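Local coordinates for berberine bridge enzyme-like 28 (PDB 5D79), which is a secreted FAD-dependent oxidoreductase of the cell wall that takes part in adaptation to salt stress, at residues P68-S73 with I119-P124; R95-H100 with T517-D522. All blocks are in the same frame, centred on the assembly; numbering follows the deposited sequence.

Contact 1: residues P68-S73 with I119-P124; sequences PRFSVS and IAYNKP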
loop_
_atom_site.group_PDB
_atom_site.type_symbol
_atom_site.label_atom_id
_atom_site.label_comp_id
_atom_site.label_asym_id
_atom_site.label_seq_id
_atom_site.Cartn_x
_atom_site.Cartn_y
_atom_site.Cartn_z
ATOM N N PRO A 68 0.931 -4.483 -14.784
ATOM C CA PRO A 68 1.135 -4.525 -16.243
ATOM C C PRO A 68 -0.143 -4.473 -17.092
ATOM O O PRO A 68 -0.106 -3.969 -18.230
ATOM C CB PRO A 68 1.862 -5.857 -16.447
ATOM C CG PRO A 68 2.619 -6.042 -15.184
ATOM C CD PRO A 68 1.720 -5.520 -14.098
ATOM N N ARG A 69 -1.251 -4.964 -16.543
ATOM C CA ARG A 69 -2.526 -4.966 -17.251
ATOM C C ARG A 69 -2.944 -3.544 -17.615
ATOM O O ARG A 69 -3.772 -3.333 -18.506
ATOM C CB ARG A 69 -3.610 -5.650 -16.409
ATOM C CG ARG A 69 -3.908 -4.950 -15.107
ATOM C CD ARG A 69 -4.907 -5.736 -14.250
ATOM N NE ARG A 69 -6.308 -5.546 -14.638
ATOM C CZ ARG A 69 -7.302 -5.316 -13.779
ATOM N NH1 ARG A 69 -8.542 -5.163 -14.227
ATOM N NH2 ARG A 69 -7.064 -5.239 -12.473
ATOM N N PHE A 70 -2.362 -2.569 -16.926
ATOM C CA PHE A 70 -2.652 -1.171 -17.195
ATOM C C PHE A 70 -1.550 -0.527 -18.016
ATOM O O PHE A 70 -1.422 0.697 -18.056
ATOM C CB PHE A 70 -2.852 -0.407 -15.893
ATOM C CG PHE A 70 -4.065 -0.836 -15.136
ATOM C CD1 PHE A 70 -5.330 -0.653 -15.676
ATOM C CD2 PHE A 70 -3.947 -1.417 -13.891
ATOM C CE1 PHE A 70 -6.462 -1.044 -14.984
ATOM C CE2 PHE A 70 -5.069 -1.810 -13.180
ATOM C CZ PHE A 70 -6.331 -1.625 -13.726
ATOM N N SER A 71 -0.758 -1.360 -18.674
ATOM C CA SER A 71 0.250 -0.860 -19.592
ATOM C C SER A 71 -0.137 -1.175 -21.028
ATOM O O SER A 71 0.688 -1.084 -21.926
ATOM C CB SER A 71 1.611 -1.464 -19.279
ATOM O OG SER A 71 1.574 -2.851 -19.505
ATOM N N VAL A 72 -1.391 -1.558 -21.244
ATOM C CA VAL A 72 -1.837 -1.936 -22.581
ATOM C C VAL A 72 -2.223 -0.695 -23.399
ATOM O O VAL A 72 -2.539 0.355 -22.832
ATOM C CB VAL A 72 -3.017 -2.937 -22.523
ATOM C CG1 VAL A 72 -2.523 -4.300 -22.057
ATOM C CG2 VAL A 72 -4.119 -2.433 -21.618
ATOM N N SER A 73 -2.177 -0.813 -24.728
ATOM C CA SER A 73 -2.361 0.341 -25.606
ATOM C C SER A 73 -3.784 0.903 -25.548
ATOM O O SER A 73 -4.016 2.070 -25.866
ATOM C CB SER A 73 -1.992 -0.024 -27.056
ATOM O OG SER A 73 -2.818 -1.052 -27.572
ATOM N N ILE A 119 -2.806 6.761 -14.860
ATOM C CA ILE A 119 -4.020 6.754 -15.676
ATOM C C ILE A 119 -5.073 7.710 -15.138
ATOM O O ILE A 119 -5.412 7.663 -13.959
ATOM C CB ILE A 119 -4.692 5.369 -15.742
ATOM C CG1 ILE A 119 -3.692 4.269 -16.087
ATOM C CG2 ILE A 119 -5.868 5.392 -16.731
ATOM C CD1 ILE A 119 -4.305 2.889 -16.033
ATOM N N ALA A 120 -5.587 8.563 -16.014
ATOM C CA ALA A 120 -6.800 9.322 -15.741
ATOM C C ALA A 120 -7.828 8.947 -16.796
ATOM O O ALA A 120 -7.485 8.782 -17.971
ATOM C CB ALA A 120 -6.531 10.825 -15.753
ATOM N N TYR A 121 -9.083 8.798 -16.391
ATOM C CA TYR A 121 -10.113 8.395 -17.342
ATOM C C TYR A 121 -10.982 9.565 -17.809
ATOM O O TYR A 121 -11.303 10.457 -17.033
ATOM C CB TYR A 121 -10.980 7.292 -16.733
ATOM C CG TYR A 121 -10.241 5.982 -16.550
ATOM C CD1 TYR A 121 -9.974 5.160 -17.633
ATOM C CD2 TYR A 121 -9.807 5.570 -15.294
ATOM C CE1 TYR A 121 -9.301 3.967 -17.477
ATOM C CE2 TYR A 121 -9.133 4.376 -15.126
ATOM C CZ TYR A 121 -8.884 3.575 -16.224
ATOM O OH TYR A 121 -8.209 2.380 -16.081
ATOM N N ASN A 122 -11.321 9.560 -19.098
ATOM C CA ASN A 122 -12.271 10.508 -19.699
ATOM C C ASN A 122 -11.850 11.983 -19.717
ATOM O O ASN A 122 -12.668 12.856 -20.018
ATOM C CB ASN A 122 -13.635 10.391 -19.007
ATOM C CG ASN A 122 -14.520 9.328 -19.634
ATOM O OD1 ASN A 122 -14.551 8.179 -19.185
ATOM N ND2 ASN A 122 -15.243 9.707 -20.684
ATOM N N LYS A 123 -10.586 12.263 -19.407
ATOM C CA LYS A 123 -10.041 13.615 -19.542
ATOM C C LYS A 123 -8.514 13.582 -19.637
ATOM O O LYS A 123 -7.848 12.933 -18.834
ATOM C CB LYS A 123 -10.491 14.514 -18.378
ATOM C CG LYS A 123 -10.177 14.001 -16.965
ATOM C CD LYS A 123 -10.759 14.940 -15.910
ATOM C CE LYS A 123 -10.376 14.548 -14.488
ATOM N NZ LYS A 123 -10.838 15.554 -13.468
ATOM N N PRO A 124 -7.959 14.278 -20.636
ATOM C CA PRO A 124 -6.509 14.327 -20.882
ATOM C C PRO A 124 -5.701 14.789 -19.664
ATOM O O PRO A 124 -6.140 15.666 -18.915
ATOM C CB PRO A 124 -6.387 15.334 -22.030
ATOM C CG PRO A 124 -7.712 15.272 -22.722
ATOM C CD PRO A 124 -8.718 15.050 -21.636
#
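Phe70 and Ile119 meet through a single methyl group, and the course of the Phe70 side chain shows how. Its CB lies 3.6 Å from Ile119 CD1. One bond further out, Phe70 CG is 3.8 Å from Ile119 CD1, and Phe70 CD1 is 3.7 Å from Ile119 CD1, so the methyl approaches the root of the ring obliquely. The next atom, Phe70 CE1, has moved on to another neighbour, Tyr121 OH, at a loose 4.0 Å. At the tip, within its own segment, Phe70 CZ stands 3.8 Å above the guanidinium plane of Arg69, over its centre, while Arg69 CG covers one face of the Phe70 ring near the rim.

The pair joins the loop ahead of strand 80-82 to the connection between the parallel strands 103-107 and 125-129, part of the FAD-binding PCMH-type region. Ile119 reaches across because its CG1 is anti to the carbonyl carbon (chi1 -49°) and the chain then runs extended to CD1 (chi2 175°). Within its own segment, Ile119 CG2 lies 3.6 Å above the Tyr121 ring plane, offset toward the rim. Beyond the contact, Arg69 NH2 is hydrogen-bonded to Phe365 O, and Tyr121 N to Glu523 OE2.

Contact 2: residues R95-H100 with T517-D522; sequences RCAQLH and TDFFCD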
loop_
_atom_site.group_PDB
_atom_site.type_symbol
_atom_site.label_atom_id
_atom_site.label_comp_id
_atom_site.label_asym_id
_atom_site.label_seq_id
_atom_site.Cartn_x
_atom_site.Cartn_y
_atom_site.Cartn_z
ATOM N N ARG A 95 1.459 25.054 -10.732
ATOM C CA ARG A 95 1.044 26.396 -11.143
ATOM C C ARG A 95 0.631 26.488 -12.618
ATOM O O ARG A 95 -0.426 27.038 -12.933
ATOM C CB ARG A 95 2.154 27.399 -10.848
ATOM C CG ARG A 95 2.436 27.520 -9.364
ATOM C CD ARG A 95 3.101 28.836 -9.008
ATOM N NE ARG A 95 3.679 28.809 -7.665
ATOM C CZ ARG A 95 4.970 28.606 -7.412
ATOM N NH1 ARG A 95 5.825 28.418 -8.412
ATOM N NH2 ARG A 95 5.410 28.596 -6.159
ATOM N N CYS A 96 1.450 25.943 -13.514
ATOM C CA CYS A 96 1.140 25.966 -14.946
ATOM C C CYS A 96 -0.085 25.141 -15.316
ATOM O O CYS A 96 -0.852 25.537 -16.190
ATOM C CB CYS A 96 2.329 25.463 -15.766
ATOM S SG CYS A 96 3.739 26.574 -15.828
ATOM N N ALA A 97 -0.244 23.982 -14.676
ATOM C CA ALA A 97 -1.378 23.098 -14.942
ATOM C C ALA A 97 -2.685 23.845 -14.702
ATOM O O ALA A 97 -3.559 23.919 -15.572
ATOM C CB ALA A 97 -1.308 21.841 -14.062
ATOM N N GLN A 98 -2.791 24.413 -13.510
ATOM C CA GLN A 98 -3.966 25.161 -13.120
ATOM C C GLN A 98 -4.210 26.356 -14.035
ATOM O O GLN A 98 -5.357 26.705 -14.306
ATOM C CB GLN A 98 -3.826 25.612 -11.670
ATOM C CG GLN A 98 -3.646 24.451 -10.727
ATOM C CD GLN A 98 -3.791 24.840 -9.276
ATOM O OE1 GLN A 98 -4.878 25.194 -8.819
ATOM N NE2 GLN A 98 -2.692 24.771 -8.536
ATOM N N LEU A 99 -3.134 26.966 -14.520
ATOM C CA LEU A 99 -3.243 28.142 -15.382
ATOM C C LEU A 99 -3.780 27.783 -16.769
ATOM O O LEU A 99 -4.414 28.597 -17.424
ATOM C CB LEU A 99 -1.884 28.836 -15.512
ATOM C CG LEU A 99 -1.860 30.219 -16.164
ATOM C CD1 LEU A 99 -2.277 31.297 -15.163
ATOM C CD2 LEU A 99 -0.491 30.514 -16.750
ATOM N N HIS A 100 -3.541 26.554 -17.210
ATOM C CA HIS A 100 -3.927 26.176 -18.561
ATOM C C HIS A 100 -4.944 25.036 -18.585
ATOM O O HIS A 100 -5.256 24.493 -19.645
ATOM C CB HIS A 100 -2.682 25.807 -19.370
ATOM C CG HIS A 100 -1.702 26.930 -19.502
ATOM N ND1 HIS A 100 -1.853 27.946 -20.422
ATOM C CD2 HIS A 100 -0.562 27.203 -18.823
ATOM C CE1 HIS A 100 -0.847 28.796 -20.307
ATOM N NE2 HIS A 100 -0.048 28.367 -19.347
ATOM N N THR A 517 -10.265 24.516 -4.986
ATOM C CA THR A 517 -10.507 24.448 -6.415
ATOM C C THR A 517 -10.729 23.007 -6.837
ATOM O O THR A 517 -11.154 22.749 -7.963
ATOM C CB THR A 517 -9.342 25.045 -7.219
ATOM O OG1 THR A 517 -8.098 24.561 -6.698
ATOM C CG2 THR A 517 -9.371 26.543 -7.098
ATOM N N ASP A 518 -10.455 22.081 -5.917
ATOM C CA ASP A 518 -10.461 20.650 -6.199
ATOM C C ASP A 518 -9.488 20.307 -7.352
ATOM O O ASP A 518 -9.832 19.550 -8.259
ATOM C CB ASP A 518 -11.885 20.183 -6.519
ATOM C CG ASP A 518 -12.037 18.669 -6.471
ATOM O OD1 ASP A 518 -11.164 17.996 -5.887
ATOM O OD2 ASP A 518 -13.036 18.155 -7.018
ATOM N N PHE A 519 -8.274 20.861 -7.320
ATOM C CA PHE A 519 -7.303 20.560 -8.369
ATOM C C PHE A 519 -6.863 19.106 -8.297
ATOM O O PHE A 519 -6.803 18.412 -9.313
ATOM C CB PHE A 519 -6.064 21.463 -8.297
ATOM C CG PHE A 519 -4.995 21.114 -9.333
ATOM C CD1 PHE A 519 -5.183 21.415 -10.689
ATOM C CD2 PHE A 519 -3.811 20.484 -8.958
ATOM C CE1 PHE A 519 -4.208 21.094 -11.646
ATOM C CE2 PHE A 519 -2.834 20.159 -9.913
ATOM C CZ PHE A 519 -3.035 20.467 -11.256
ATOM N N PHE A 520 -6.543 18.648 -7.095
ATOM C CA PHE A 520 -6.068 17.283 -6.927
ATOM C C PHE A 520 -7.233 16.307 -6.819
ATOM O O PHE A 520 -7.796 16.118 -5.743
ATOM C CB PHE A 520 -5.153 17.203 -5.708
ATOM C CG PHE A 520 -3.913 18.031 -5.850
ATOM C CD1 PHE A 520 -2.837 17.564 -6.584
ATOM C CD2 PHE A 520 -3.834 19.290 -5.282
ATOM C CE1 PHE A 520 -1.701 18.325 -6.730
ATOM C CE2 PHE A 520 -2.697 20.063 -5.433
ATOM C CZ PHE A 520 -1.632 19.578 -6.155
ATOM N N CYS A 521 -7.595 15.702 -7.950
ATOM C CA CYS A 521 -8.725 14.785 -8.015
ATOM C C CYS A 521 -8.442 13.597 -8.934
ATOM O O CYS A 521 -7.797 13.742 -9.966
ATOM C CB CYS A 521 -9.996 15.520 -8.483
ATOM S SG CYS A 521 -10.088 15.969 -10.264
ATOM N N ASP A 522 -8.912 12.418 -8.532
ATOM C CA ASP A 522 -8.953 11.250 -9.411
ATOM C C ASP A 522 -10.348 10.634 -9.349
ATOM O O ASP A 522 -11.307 11.290 -8.923
ATOM C CB ASP A 522 -7.868 10.214 -9.054
ATOM C CG ASP A 522 -7.788 9.899 -7.568
ATOM O OD1 ASP A 522 -8.819 9.836 -6.883
ATOM O OD2 ASP A 522 -6.669 9.685 -7.076
#
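Helix 87-100 of the FAD-binding PCMH-type region receives Phe519 of the C-terminal region characteristic of berberine bridge enzyme-like proteins, whose ring lies against Ala97 and Gln98 in consecutive positions of the helix. The main contact is a CH-pi interaction: Gln98 CG lies 3.7 Å from the centroid of the Phe519 ring and 25° off its normal, hence over the face. It is displaced toward the rim, which is why its closest ring atom is Phe519 CD1, at 3.4 Å. Beyond CG the glutamine chain runs extended, and its amide plane is tilted 25° from the ring plane in a stacked relation, with Gln98 CD 3.9 Å from Phe519 CG. Ala97 meets the far end of the ring, its CB 3.6 Å from Phe519 CZ in an oblique approach. Phe519 can extend this far because its CG is anti to the backbone N (chi1 177°), which swings the ring out from the loop toward the helix.

Ile94, one turn earlier on the helix, and Val104 also touch the phenylalanine. Within the loop, Phe519 CD2 stands 3.5 Å above the centre of the Phe520 ring, so the rim of one aromatic ring points at the face of the next. Replacing Phe519 by an alanine would probably strip Gln98 CG of its aromatic face and leave Ala97 CB without a partner from this loop.

Gln98 OE1 and Thr517 OG1 are 3.9 Å apart, too far for a hydrogen bond. Between these two segments, then, cohesion is probably mostly dispersive, with a CH-pi contribution, while Gln98 NE2 finds its hydrogen bond just beyond the segments and the amide turns its flat side to the ring.

The centres of contact 1 and contact 2 lie about 19 Å apart, yet the two touch where Lys123 NZ comes within 3.3 Å of Cys521 SG, a packing contact. Strand 103-107 is touched from both: Ala120 and Cys521 rest on His103, while Ala97 and Phe519 rest on Val104. Neither contact reaches the flavin through its touching side chains. The side chain of Ile119 is about 9 Å from the bound FAD and that of Phe519 about 11 Å, whereas the side chain of Phe70 is about 10 Å from that of His111, the known site of covalent FAD attachment, unlinked in this structure. Contact 1 nevertheless involves the same connection, between strands 103-107 and 125-129, that carries His111.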